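Long-range contacts in N-acyl homoserine lactonase (Bacillus thuringiensis, PDB 2BR6), which hydrolyses the lactone ring of N-acyl homoserine lactones, the signals of bacterial quorum sensing, at a site holding two zinc ions: residues P161-L166 against Q176-K181; L189-A194 against P231-G236. One frame throughout, in Å; residues are numbered along the deposited sequence.

Contact 1: residues P161-L166 against Q176-K181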
loop_
_atom_site.group_PDB
_atom_site.type_symbol
_atom_site.label_atom_id
_atom_site.label_comp_id
_atom_site.label_asym_id
_atom_site.label_seq_id
_atom_site.Cartn_x
_atom_site.Cartn_y
_atom_site.Cartn_z
ATOM N N PRO A 161 8.139 5.198 16.209
ATOM C CA PRO A 161 8.708 3.928 16.666
ATOM C C PRO A 161 7.781 2.737 16.321
ATOM O O PRO A 161 6.568 2.792 16.559
ATOM C CB PRO A 161 8.863 4.136 18.167
ATOM C CG PRO A 161 9.116 5.612 18.286
ATOM C CD PRO A 161 8.140 6.210 17.283
ATOM N N GLY A 162 8.351 1.706 15.707
ATOM C CA GLY A 162 7.578 0.541 15.265
ATOM C C GLY A 162 7.069 0.585 13.829
ATOM O O GLY A 162 6.530 -0.405 13.326
ATOM N N VAL A 163 7.213 1.738 13.171
ATOM C CA VAL A 163 6.704 1.920 11.810
ATOM C C VAL A 163 7.765 2.532 10.908
ATOM O O VAL A 163 8.126 3.701 11.061
ATOM C CB VAL A 163 5.440 2.805 11.759
ATOM C CG1 VAL A 163 4.936 2.958 10.313
ATOM C CG2 VAL A 163 4.326 2.251 12.665
ATOM N N GLN A 164 8.261 1.737 9.976
ATOM C CA GLN A 164 9.341 2.201 9.116
ATOM C C GLN A 164 9.014 2.005 7.650
ATOM O O GLN A 164 8.328 1.045 7.264
ATOM C CB GLN A 164 10.641 1.523 9.491
ATOM C CG GLN A 164 11.091 1.849 10.916
ATOM C CD GLN A 164 12.330 1.103 11.313
ATOM O OE1 GLN A 164 12.584 -0.002 10.814
ATOM N NE2 GLN A 164 13.116 1.693 12.217
ATOM N N LEU A 165 9.476 2.951 6.848
ATOM C CA LEU A 165 9.276 2.911 5.416
ATOM C C LEU A 165 10.560 2.471 4.754
ATOM O O LEU A 165 11.637 2.984 5.051
ATOM C CB LEU A 165 8.840 4.296 4.889
ATOM C CG LEU A 165 7.511 4.777 5.472
ATOM C CD1 LEU A 165 7.170 6.205 5.039
ATOM C CD2 LEU A 165 6.396 3.798 5.080
ATOM N N LEU A 166 10.426 1.509 3.848
ATOM C CA LEU A 166 11.532 1.057 3.020
ATOM C C LEU A 166 11.260 1.518 1.593
ATOM O O LEU A 166 10.248 1.158 0.985
ATOM C CB LEU A 166 11.659 -0.468 3.085
ATOM C CG LEU A 166 12.089 -1.071 4.438
ATOM C CD1 LEU A 166 11.815 -2.564 4.473
ATOM C CD2 LEU A 166 13.584 -0.835 4.669
ATOM N N GLN A 176 7.050 2.854 -2.024
ATOM C CA GLN A 176 7.644 2.466 -0.745
ATOM C C GLN A 176 6.830 1.360 -0.052
ATOM O O GLN A 176 5.585 1.330 -0.136
ATOM C CB GLN A 176 7.797 3.674 0.180
ATOM C CG GLN A 176 6.490 4.381 0.527
ATOM C CD GLN A 176 6.729 5.680 1.299
ATOM O OE1 GLN A 176 7.846 5.938 1.769
ATOM N NE2 GLN A 176 5.673 6.461 1.477
ATOM N N SER A 177 7.552 0.479 0.634
ATOM C CA SER A 177 6.994 -0.653 1.383
ATOM C C SER A 177 7.103 -0.370 2.886
ATOM O O SER A 177 7.728 0.608 3.281
ATOM C CB SER A 177 7.791 -1.924 1.053
ATOM O OG SER A 177 7.788 -2.215 -0.340
ATOM N N LEU A 178 6.485 -1.213 3.715
ATOM C CA LEU A 178 6.417 -0.974 5.161
ATOM C C LEU A 178 7.094 -2.096 5.947
ATOM O O LEU A 178 6.859 -3.264 5.654
ATOM C CB LEU A 178 4.952 -0.919 5.613
ATOM C CG LEU A 178 4.068 0.328 5.463
ATOM C CD1 LEU A 178 4.407 1.356 6.538
ATOM C CD2 LEU A 178 4.077 0.934 4.059
ATOM N N PHE A 179 7.925 -1.734 6.925
ATOM C CA PHE A 179 8.446 -2.691 7.899
ATOM C C PHE A 179 7.951 -2.254 9.273
ATOM O O PHE A 179 8.239 -1.142 9.714
ATOM C CB PHE A 179 9.982 -2.738 7.856
ATOM C CG PHE A 179 10.574 -3.774 8.762
ATOM C CD1 PHE A 179 10.700 -5.096 8.342
ATOM C CD2 PHE A 179 10.992 -3.437 10.049
ATOM C CE1 PHE A 179 11.244 -6.069 9.198
ATOM C CE2 PHE A 179 11.527 -4.400 10.908
ATOM C CZ PHE A 179 11.650 -5.719 10.476
ATOM N N ILE A 180 7.163 -3.118 9.904
ATOM C CA ILE A 180 6.460 -2.797 11.148
ATOM C C ILE A 180 6.812 -3.843 12.190
ATOM O O ILE A 180 6.987 -5.008 11.854
ATOM C CB ILE A 180 4.924 -2.808 10.887
ATOM C CG1 ILE A 180 4.530 -1.696 9.898
ATOM C CG2 ILE A 180 4.131 -2.664 12.188
ATOM C CD1 ILE A 180 3.259 -2.007 9.088
ATOM N N LYS A 181 6.918 -3.430 13.453
ATOM C CA LYS A 181 6.927 -4.408 14.535
ATOM C C LYS A 181 5.633 -4.239 15.318
ATOM O O LYS A 181 5.345 -3.142 15.791
ATOM C CB LYS A 181 8.156 -4.235 15.437
ATOM C CG LYS A 181 9.484 -4.504 14.716
ATOM C CD LYS A 181 10.659 -4.551 15.685
ATOM C CE LYS A 181 11.957 -4.850 14.947
ATOM N NZ LYS A 181 13.121 -4.934 15.873
#
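The ring of Phe179 and the side-chain amide of Gln164 lie alongside each other, pointing the same way, with their planes 36° apart. Gln164 OE1 comes obliquely to Phe179 CD2 at 3.9 Å, an inclined contact rather than a flat stack, while Gln164 NE2 is taken by Glu158. Gln164, Leu166 and Phe179 project from the same face of the sheet, and Leu166 CD1 touches Phe179 CB. The amide of Gln176 sits over the other side of the hairpin. Its CG stands between the backbone N and the carbonyl carbon (chi1 60°), and the chain then runs extended, bringing OE1 to 3.3 Å from Leu165 CD1; NE2 is held by Ser104 O. Next to it Leu165 CD2 presses on Leu178 CD1 at 3.5 Å, tighter than usual carbon packing, and Val163 CG1 meets the same methyl more loosely.

The backbones define an antiparallel beta hairpin. Gln164 and Phe179 form a hydrogen-bonded pair, Gln164 N to Phe179 O 2.9 Å and Phe179 N to Gln164 O 2.8 Å. Leu166 and Ser177 repeat the pattern, whereas Val163 with Ile180 and Leu165 with Leu178 are non-hydrogen-bonded pairs. At the open end Lys181 N reaches Gly162 O at 3.1 Å, and Gly162 has the positive phi (93°) of the turn entering the strand.

Strand 157-160 flanks 163-167 through Leu165 and Tyr157. Helix 212-229 packs on Leu166, Ser177 and Phe179, and Ile103 of strand 101-103, from the other sheet, lies against Val163, Leu165, Gln176 and Leu178.

Contact 2: residues L189-A194 against P231-G236; sequences LLTIDA and PIIFFG. With ZN (zinc ion), chain C; ZN (zinc ion), chain B; HSL (homoserine lactone), chain F.
Asp193 and Gly236 come together beside the metal site, Asp193 OD1 lying 4.1 Å from Gly236 CA. The two carboxylate oxygens of Asp193 have separate tasks. OD2 bridges both zinc ions, at 2.1 Å from the zinc of chain B and a longer 2.6 Å from that of chain C; water 3 also binds both metals. OD1 instead accepts from water 2, which donates in turn to Gly236 O, so the carboxylate is tied to Gly236 by one water. Homoserine lactone adds its ring oxygen OD to the zinc of chain C and its carbonyl O to the zinc of chain B. One of the zincs is also held by His106, His108 and His171, the other by Asp110, His111 and His237, with Asp193 common to both.

A type II' turn from Thr191 to Ala194 presents Asp193, closed by Ala194 N on Thr191 O at 3.2 Å, with Ile192 at its second position (phi 49°). From the turn, Ile192 O comes to 3.2 Å from Gly236 CA, a close fit against a residue without a side chain.

Behind the site lies a beta-alpha-beta crossover of the metallo-beta-lactamase fold: strands 186-192 and 232-235 run parallel, the axes of 189-192 and 232-235 being 20° apart, with helix 212-229 between them in the chain. Phe234 N bonds to Leu189 O at 2.8 Å, Leu189 N to Ile232 O, and Thr191 N to Phe234 O; water 1 links that last carbonyl to Ile192 N.

Farther out, the side chains of Thr191 and Ile233 cross at about a right angle, Thr191 CG2 lying 3.7 Å from Ile233 CG2. Leu189 and Ile233 pack against Val226 of helix 212-229, whereas Leu190 CD2 packs on Phe234 CB, and the Phe234 ring meets that of Phe10.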
loop_
_atom_site.group_PDB
_atom_site.type_symbol
_atom_site.label_atom_id
_atom_site.label_comp_id
_atom_site.label_asym_id
_atom_site.label_seq_id
_atom_site.Cartn_x
_atom_site.Cartn_y
_atom_site.Cartn_z
ATOM N N LEU A 189 6.541 -7.464 7.277
ATOM C CA LEU A 189 6.855 -6.734 6.058
ATOM C C LEU A 189 5.623 -6.682 5.137
ATOM O O LEU A 189 5.095 -7.715 4.721
ATOM C CB LEU A 189 8.044 -7.382 5.329
ATOM C CG LEU A 189 8.428 -6.832 3.954
ATOM C CD1 LEU A 189 8.895 -5.368 4.020
ATOM C CD2 LEU A 189 9.513 -7.709 3.323
ATOM N N LEU A 190 5.164 -5.469 4.841
ATOM C CA LEU A 190 4.109 -5.245 3.861
ATOM C C LEU A 190 4.815 -4.762 2.588
ATOM O O LEU A 190 5.296 -3.628 2.539
ATOM C CB LEU A 190 3.085 -4.204 4.362
ATOM C CG LEU A 190 2.442 -4.378 5.748
ATOM C CD1 LEU A 190 1.456 -3.253 5.974
ATOM C CD2 LEU A 190 1.718 -5.719 5.837
ATOM N N THR A 191 4.934 -5.637 1.590
ATOM C CA THR A 191 5.646 -5.271 0.352
ATOM C C THR A 191 4.865 -4.216 -0.411
ATOM O O THR A 191 5.450 -3.448 -1.177
ATOM C CB THR A 191 5.869 -6.467 -0.606
ATOM O OG1 THR A 191 4.598 -6.987 -1.037
ATOM C CG2 THR A 191 6.572 -7.623 0.084
ATOM N N ILE A 192 3.544 -4.204 -0.197
ATOM C CA ILE A 192 2.628 -3.480 -1.089
ATOM C C ILE A 192 2.975 -3.893 -2.537
ATOM O O ILE A 192 3.177 -5.077 -2.779
ATOM C CB ILE A 192 2.683 -1.923 -0.874
ATOM C CG1 ILE A 192 2.778 -1.521 0.621
ATOM C CG2 ILE A 192 1.475 -1.252 -1.557
ATOM C CD1 ILE A 192 1.571 -1.956 1.468
ATOM N N ASP A 193 3.079 -2.952 -3.481
ATOM C CA ASP A 193 3.252 -3.333 -4.902
ATOM C C ASP A 193 4.701 -3.571 -5.339
ATOM O O ASP A 193 4.997 -3.707 -6.531
ATOM C CB ASP A 193 2.533 -2.360 -5.845
ATOM C CG ASP A 193 1.007 -2.495 -5.792
ATOM O OD1 ASP A 193 0.481 -3.223 -4.929
ATOM O OD2 ASP A 193 0.256 -1.918 -6.604
ATOM N N ALA A 194 5.606 -3.642 -4.370
ATOM C CA ALA A 194 6.968 -4.094 -4.656
ATOM C C ALA A 194 6.972 -5.593 -5.055
ATOM O O ALA A 194 7.935 -6.087 -5.653
ATOM C CB ALA A 194 7.868 -3.833 -3.478
ATOM N N PRO A 231 10.811 -11.579 8.917
ATOM C CA PRO A 231 9.484 -11.064 9.257
ATOM C C PRO A 231 8.424 -11.964 8.649
ATOM O O PRO A 231 8.738 -12.795 7.788
ATOM C CB PRO A 231 9.444 -9.722 8.532
ATOM C CG PRO A 231 10.264 -9.975 7.279
ATOM C CD PRO A 231 11.364 -10.917 7.719
ATOM N N ILE A 232 7.180 -11.797 9.069
ATOM C CA ILE A 232 6.092 -12.350 8.268
ATOM C C ILE A 232 5.795 -11.354 7.160
ATOM O O ILE A 232 5.825 -10.144 7.389
ATOM C CB ILE A 232 4.849 -12.725 9.113
ATOM C CG1 ILE A 232 4.351 -11.539 9.942
ATOM C CG2 ILE A 232 5.178 -13.958 9.994
ATOM C CD1 ILE A 232 3.138 -11.850 10.834
ATOM N N ILE A 233 5.589 -11.866 5.949
ATOM C CA ILE A 233 5.501 -11.015 4.767
ATOM C C ILE A 233 4.109 -11.082 4.169
ATOM O O ILE A 233 3.540 -12.165 4.019
ATOM C CB ILE A 233 6.547 -11.410 3.700
ATOM C CG1 ILE A 233 7.967 -11.447 4.289
ATOM C CG2 ILE A 233 6.478 -10.447 2.520
ATOM C CD1 ILE A 233 8.979 -12.158 3.386
ATOM N N PHE A 234 3.568 -9.916 3.829
ATOM C CA PHE A 234 2.268 -9.835 3.177
ATOM C C PHE A 234 2.424 -9.084 1.872
ATOM O O PHE A 234 2.934 -7.962 1.854
ATOM C CB PHE A 234 1.260 -9.131 4.084
ATOM C CG PHE A 234 0.962 -9.891 5.342
ATOM C CD1 PHE A 234 -0.109 -10.789 5.396
ATOM C CD2 PHE A 234 1.758 -9.729 6.471
ATOM C CE1 PHE A 234 -0.381 -11.501 6.570
ATOM C CE2 PHE A 234 1.492 -10.445 7.656
ATOM C CZ PHE A 234 0.428 -11.332 7.696
ATOM N N PHE A 235 1.991 -9.721 0.785
ATOM C CA PHE A 235 2.164 -9.178 -0.560
ATOM C C PHE A 235 1.029 -8.248 -1.004
ATOM O O PHE A 235 -0.018 -8.184 -0.362
ATOM C CB PHE A 235 2.478 -10.325 -1.547
ATOM C CG PHE A 235 3.595 -11.211 -1.056
ATOM C CD1 PHE A 235 3.321 -12.353 -0.315
ATOM C CD2 PHE A 235 4.919 -10.851 -1.269
ATOM C CE1 PHE A 235 4.354 -13.147 0.183
ATOM C CE2 PHE A 235 5.961 -11.627 -0.767
ATOM C CZ PHE A 235 5.673 -12.788 -0.047
ATOM N N GLY A 236 1.231 -7.534 -2.104
ATOM C CA GLY A 236 0.335 -6.432 -2.449
ATOM C C GLY A 236 -1.047 -6.811 -2.939
ATOM O O GLY A 236 -2.049 -6.207 -2.541
HETATM ZN ZN ZN C . 0.597 0.128 -8.164
HETATM ZN ZN ZN B . -1.799 -1.722 -6.597
HETATM N N HSL F . -3.577 -0.560 -10.758
HETATM C CA HSL F . -2.462 -1.169 -10.741
HETATM C C HSL F . -1.864 -1.888 -9.638
HETATM O O HSL F . -2.402 -2.683 -8.865
HETATM C CB HSL F . -1.369 -0.781 -11.784
HETATM C CG HSL F . -0.109 -0.831 -10.933
HETATM O OD HSL F . -0.436 -1.528 -9.635
HETATM O O HOH W 1 1.556 -5.624 1.384
HETATM O O HOH W 2 -1.582 -3.591 -2.892
HETATM O O HOH W 3 -1.395 0.081 -7.848
#

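From the N terminus, contact 1 closes first, as a hairpin whose nine-residue connection holds His171 of the metal site. The chain then turns back into strand 186-192, and contact 2 closes a much longer, mostly helical loop of 36 residues. The two are in series, neither nested nor crossed, yet they share a five-stranded mixed sheet, since 176-182 and 186-192 are adjacent in it. Across that seam Leu190 N lies 2.9 Å from Leu178 O, and Ser177 OG is 2.8 Å from Thr191 O, at the start of the turn that carries Asp193. Helix 212-229 packs on residues of both contacts, whose centres are 11 Å apart.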